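Local coordinates for uroporphyrinogen III synthase (Thermus thermophilus, PDB 1WCW), which probably acts as a uroporphyrinogen-III synthase, the enzyme that closes a linear tetrapyrrole into the macrocycle from which haem and related pigments are made, at residues H165-E176 against I193-D204. Residues are numbered along the deposited sequence; the frame is centred on the assembly and turned at random.
Sequences HLPDPEGILRLE and IQVEFLFEGAKD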
# COMPACT_ATOMS: atom_id res chain seq x y z
N HIS A 165 -0.05 2.44 -8.88
CA HIS A 165 -1.31 1.82 -8.46
C HIS A 165 -2.31 2.89 -8.80
O HIS A 165 -2.11 4.08 -8.47
CB HIS A 165 -1.36 1.57 -6.93
CG HIS A 165 -0.59 0.40 -6.54
ND1 HIS A 165 0.28 0.35 -5.47
CD2 HIS A 165 -0.55 -0.83 -7.10
CE1 HIS A 165 0.83 -0.85 -5.40
NE2 HIS A 165 0.34 -1.59 -6.38
N LEU A 166 -3.38 2.51 -9.47
CA LEU A 166 -4.46 3.42 -9.79
C LEU A 166 -5.74 2.82 -9.37
O LEU A 166 -5.85 1.61 -9.23
CB LEU A 166 -4.60 3.52 -11.29
CG LEU A 166 -3.35 3.97 -12.05
CD1 LEU A 166 -3.47 3.67 -13.55
CD2 LEU A 166 -3.19 5.42 -11.79
N PRO A 167 -6.75 3.62 -9.14
CA PRO A 167 -8.05 3.04 -8.77
C PRO A 167 -8.66 2.32 -9.97
O PRO A 167 -8.27 2.58 -11.15
CB PRO A 167 -8.89 4.26 -8.40
CG PRO A 167 -8.27 5.40 -9.25
CD PRO A 167 -6.77 5.09 -9.25
N ASP A 168 -9.52 1.35 -9.73
CA ASP A 168 -10.29 0.71 -10.83
C ASP A 168 -11.68 1.36 -10.57
O ASP A 168 -12.51 0.83 -9.79
CB ASP A 168 -10.34 -0.81 -10.61
CG ASP A 168 -11.08 -1.51 -11.68
OD1 ASP A 168 -11.98 -0.89 -12.25
OD2 ASP A 168 -10.76 -2.69 -11.93
N PRO A 169 -11.99 2.49 -11.26
CA PRO A 169 -13.25 3.18 -11.00
C PRO A 169 -14.48 2.34 -11.11
O PRO A 169 -15.37 2.43 -10.25
CB PRO A 169 -13.23 4.37 -11.98
CG PRO A 169 -11.78 4.56 -12.24
CD PRO A 169 -11.24 3.15 -12.34
N GLU A 170 -14.59 1.56 -12.19
CA GLU A 170 -15.77 0.73 -12.36
C GLU A 170 -15.86 -0.35 -11.25
O GLU A 170 -16.96 -0.65 -10.74
CB GLU A 170 -15.79 0.07 -13.75
CG GLU A 170 -15.61 1.04 -14.96
CD GLU A 170 -14.22 1.71 -14.99
OE1 GLU A 170 -13.18 1.00 -14.84
OE2 GLU A 170 -14.14 2.95 -15.15
N GLY A 171 -14.69 -0.94 -10.95
CA GLY A 171 -14.61 -1.95 -9.90
C GLY A 171 -15.07 -1.37 -8.56
O GLY A 171 -15.76 -2.03 -7.80
N ILE A 172 -14.69 -0.15 -8.27
CA ILE A 172 -15.05 0.48 -7.02
C ILE A 172 -16.56 0.67 -6.98
O ILE A 172 -17.21 0.42 -5.95
CB ILE A 172 -14.32 1.82 -6.87
CG1 ILE A 172 -12.83 1.51 -6.57
CG2 ILE A 172 -15.02 2.71 -5.78
CD1 ILE A 172 -11.86 2.67 -6.99
N LEU A 173 -17.16 1.15 -8.09
CA LEU A 173 -18.59 1.36 -8.11
C LEU A 173 -19.36 0.06 -7.96
O LEU A 173 -20.36 0.02 -7.25
CB LEU A 173 -19.00 2.13 -9.41
CG LEU A 173 -18.45 3.58 -9.45
CD1 LEU A 173 -18.96 4.22 -10.77
CD2 LEU A 173 -18.93 4.39 -8.22
N ARG A 174 -18.83 -1.03 -8.54
CA ARG A 174 -19.48 -2.31 -8.42
C ARG A 174 -19.41 -2.80 -6.96
O ARG A 174 -20.38 -3.36 -6.44
CB ARG A 174 -18.81 -3.34 -9.34
CG ARG A 174 -19.19 -3.19 -10.81
CD ARG A 174 -18.75 -4.40 -11.59
NE ARG A 174 -17.64 -4.11 -12.48
CZ ARG A 174 -16.39 -4.50 -12.27
NH1 ARG A 174 -15.45 -4.16 -13.13
NH2 ARG A 174 -16.11 -5.23 -11.21
N LEU A 175 -18.27 -2.62 -6.32
CA LEU A 175 -18.16 -3.01 -4.92
C LEU A 175 -19.07 -2.17 -4.06
O LEU A 175 -19.74 -2.70 -3.15
CB LEU A 175 -16.73 -2.85 -4.51
CG LEU A 175 -16.43 -3.18 -3.00
CD1 LEU A 175 -16.98 -4.55 -2.60
CD2 LEU A 175 -14.95 -3.12 -2.75
N GLU A 176 -19.09 -0.84 -4.29
CA GLU A 176 -20.01 -0.01 -3.50
C GLU A 176 -21.46 -0.48 -3.65
O GLU A 176 -22.18 -0.62 -2.63
CB GLU A 176 -19.84 1.44 -3.94
CG GLU A 176 -20.84 2.37 -3.20
CD GLU A 176 -20.82 3.81 -3.75
OE1 GLU A 176 -21.27 4.70 -2.98
OE2 GLU A 176 -20.37 4.02 -4.89
N ILE A 193 -4.00 1.35 0.63
CA ILE A 193 -4.41 2.02 -0.59
C ILE A 193 -5.78 1.50 -1.11
O ILE A 193 -6.51 2.23 -1.77
CB ILE A 193 -3.30 1.89 -1.67
CG1 ILE A 193 -3.45 3.00 -2.70
CG2 ILE A 193 -3.33 0.50 -2.29
CD1 ILE A 193 -2.22 3.06 -3.71
N GLN A 194 -6.16 0.27 -0.81
CA GLN A 194 -7.47 -0.23 -1.27
C GLN A 194 -8.59 0.50 -0.50
O GLN A 194 -9.64 0.77 -1.08
CB GLN A 194 -7.58 -1.72 -0.96
CG GLN A 194 -6.67 -2.48 -1.92
CD GLN A 194 -6.19 -3.80 -1.43
OE1 GLN A 194 -6.68 -4.30 -0.46
NE2 GLN A 194 -5.24 -4.38 -2.14
N VAL A 195 -8.38 0.80 0.79
CA VAL A 195 -9.36 1.55 1.57
C VAL A 195 -9.44 2.93 0.95
O VAL A 195 -10.56 3.43 0.76
CB VAL A 195 -8.86 1.68 3.05
CG1 VAL A 195 -9.88 2.52 3.85
CG2 VAL A 195 -8.74 0.31 3.70
N GLU A 196 -8.31 3.57 0.64
CA GLU A 196 -8.32 4.93 0.12
C GLU A 196 -9.00 4.96 -1.22
O GLU A 196 -9.87 5.83 -1.46
CB GLU A 196 -6.88 5.46 -0.01
CG GLU A 196 -6.01 5.45 1.26
CD GLU A 196 -6.53 6.29 2.41
OE1 GLU A 196 -5.99 6.10 3.54
OE2 GLU A 196 -7.44 7.13 2.25
N PHE A 197 -8.75 3.99 -2.10
CA PHE A 197 -9.40 4.01 -3.41
C PHE A 197 -10.89 3.81 -3.30
O PHE A 197 -11.67 4.46 -4.02
CB PHE A 197 -8.82 2.92 -4.32
CG PHE A 197 -7.43 3.22 -4.88
CD1 PHE A 197 -6.64 2.17 -5.32
CD2 PHE A 197 -6.92 4.46 -5.01
CE1 PHE A 197 -5.36 2.39 -5.90
CE2 PHE A 197 -5.62 4.65 -5.62
CZ PHE A 197 -4.89 3.61 -6.05
N LEU A 198 -11.35 2.87 -2.44
CA LEU A 198 -12.79 2.69 -2.29
C LEU A 198 -13.46 3.95 -1.81
O LEU A 198 -14.48 4.37 -2.42
CB LEU A 198 -12.99 1.53 -1.31
CG LEU A 198 -14.45 1.27 -0.99
CD1 LEU A 198 -15.27 0.89 -2.25
CD2 LEU A 198 -14.56 0.12 0.01
N PHE A 199 -12.97 4.57 -0.75
CA PHE A 199 -13.65 5.76 -0.25
C PHE A 199 -13.46 6.93 -1.16
O PHE A 199 -14.45 7.73 -1.25
CB PHE A 199 -13.15 6.10 1.16
CG PHE A 199 -13.93 5.40 2.24
CD1 PHE A 199 -13.55 4.18 2.74
CD2 PHE A 199 -15.14 5.95 2.67
CE1 PHE A 199 -14.36 3.51 3.67
CE2 PHE A 199 -15.96 5.28 3.59
CZ PHE A 199 -15.57 4.10 4.08
N GLU A 200 -12.35 7.08 -1.86
CA GLU A 200 -12.19 8.25 -2.77
C GLU A 200 -13.04 8.05 -3.99
O GLU A 200 -13.38 9.09 -4.63
CB GLU A 200 -10.73 8.47 -3.18
CG GLU A 200 -9.82 8.91 -2.02
CD GLU A 200 -8.37 9.02 -2.41
OE1 GLU A 200 -8.09 8.89 -3.61
OE2 GLU A 200 -7.50 9.19 -1.57
N GLY A 201 -13.37 6.82 -4.36
CA GLY A 201 -14.15 6.59 -5.56
C GLY A 201 -15.61 6.29 -5.37
O GLY A 201 -16.30 6.09 -6.41
N ALA A 202 -16.12 6.23 -4.15
CA ALA A 202 -17.54 5.95 -3.93
C ALA A 202 -18.47 7.08 -4.36
O ALA A 202 -18.12 8.25 -4.24
CB ALA A 202 -17.79 5.67 -2.45
N LYS A 203 -19.61 6.69 -4.88
CA LYS A 203 -20.62 7.71 -5.16
C LYS A 203 -21.17 8.30 -3.86
O LYS A 203 -21.45 9.54 -3.79
CB LYS A 203 -21.78 7.11 -5.94
CG LYS A 203 -21.44 6.84 -7.39
CD LYS A 203 -22.61 6.29 -8.22
CE LYS A 203 -22.11 5.98 -9.67
NZ LYS A 203 -23.11 5.22 -10.54
N ASP A 204 -21.33 7.47 -2.81
CA ASP A 204 -21.96 7.93 -1.56
C ASP A 204 -21.05 7.42 -0.41
O ASP A 204 -21.35 6.41 0.21
CB ASP A 204 -23.36 7.32 -1.51
CG ASP A 204 -24.22 7.92 -0.41
OD1 ASP A 204 -23.69 8.50 0.57
OD2 ASP A 204 -25.47 7.73 -0.55
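Phe-197 meets the end of strand 155-167 with its ring laid against Pro-167, whose CB sits over one face in a CH-pi contact 4.1 Å from the ring centroid and 19° off its normal. The opposite face rests on CG1 of Ile-193, a residue of its own helix, so the ring is held between proline and isoleucine; the backbone O of His-165 reaches its edge. With CG anti to its carbonyl carbon (chi1 -74°), Phe-197 lies back along its helix toward Ile-193.

Ile-172 takes over where the helices cross, the axes of segments 169-176 and 193-201 passing 9.3 Å apart, nearly at right angles. Its two branches divide the work: CD1 descends on the backbone O of Phe-197 at 3.5 Å, while CG2 bears on Gly-201 and, at 4.0 Å, on CD1 of Leu-198. Gly-201, with no side chain, lets CG2 of Ile-172 settle close on its backbone.

At the far end, Glu-176 stretches out to the short link leading to helix 205-214. Its OE2 accepts from Lys-203 N (2.8 Å, 160°) and its OE1 from Asp-204 N (2.8 Å), both on the syn side. Replacing Glu-176 with an alanine would probably leave these two amides without their acceptor and that link freer to move. Asp-204 itself caps the next helix through Ala-207 N.

Hydrophobic packing thus gives way to a carboxylate gripping two successive amides. The contact ties the end of the interdomain strand to helix 192-201 and joins the helices before and after strand 186-189 on one face of the parallel sheet, in one of the two alpha/beta domains of the HemD fold.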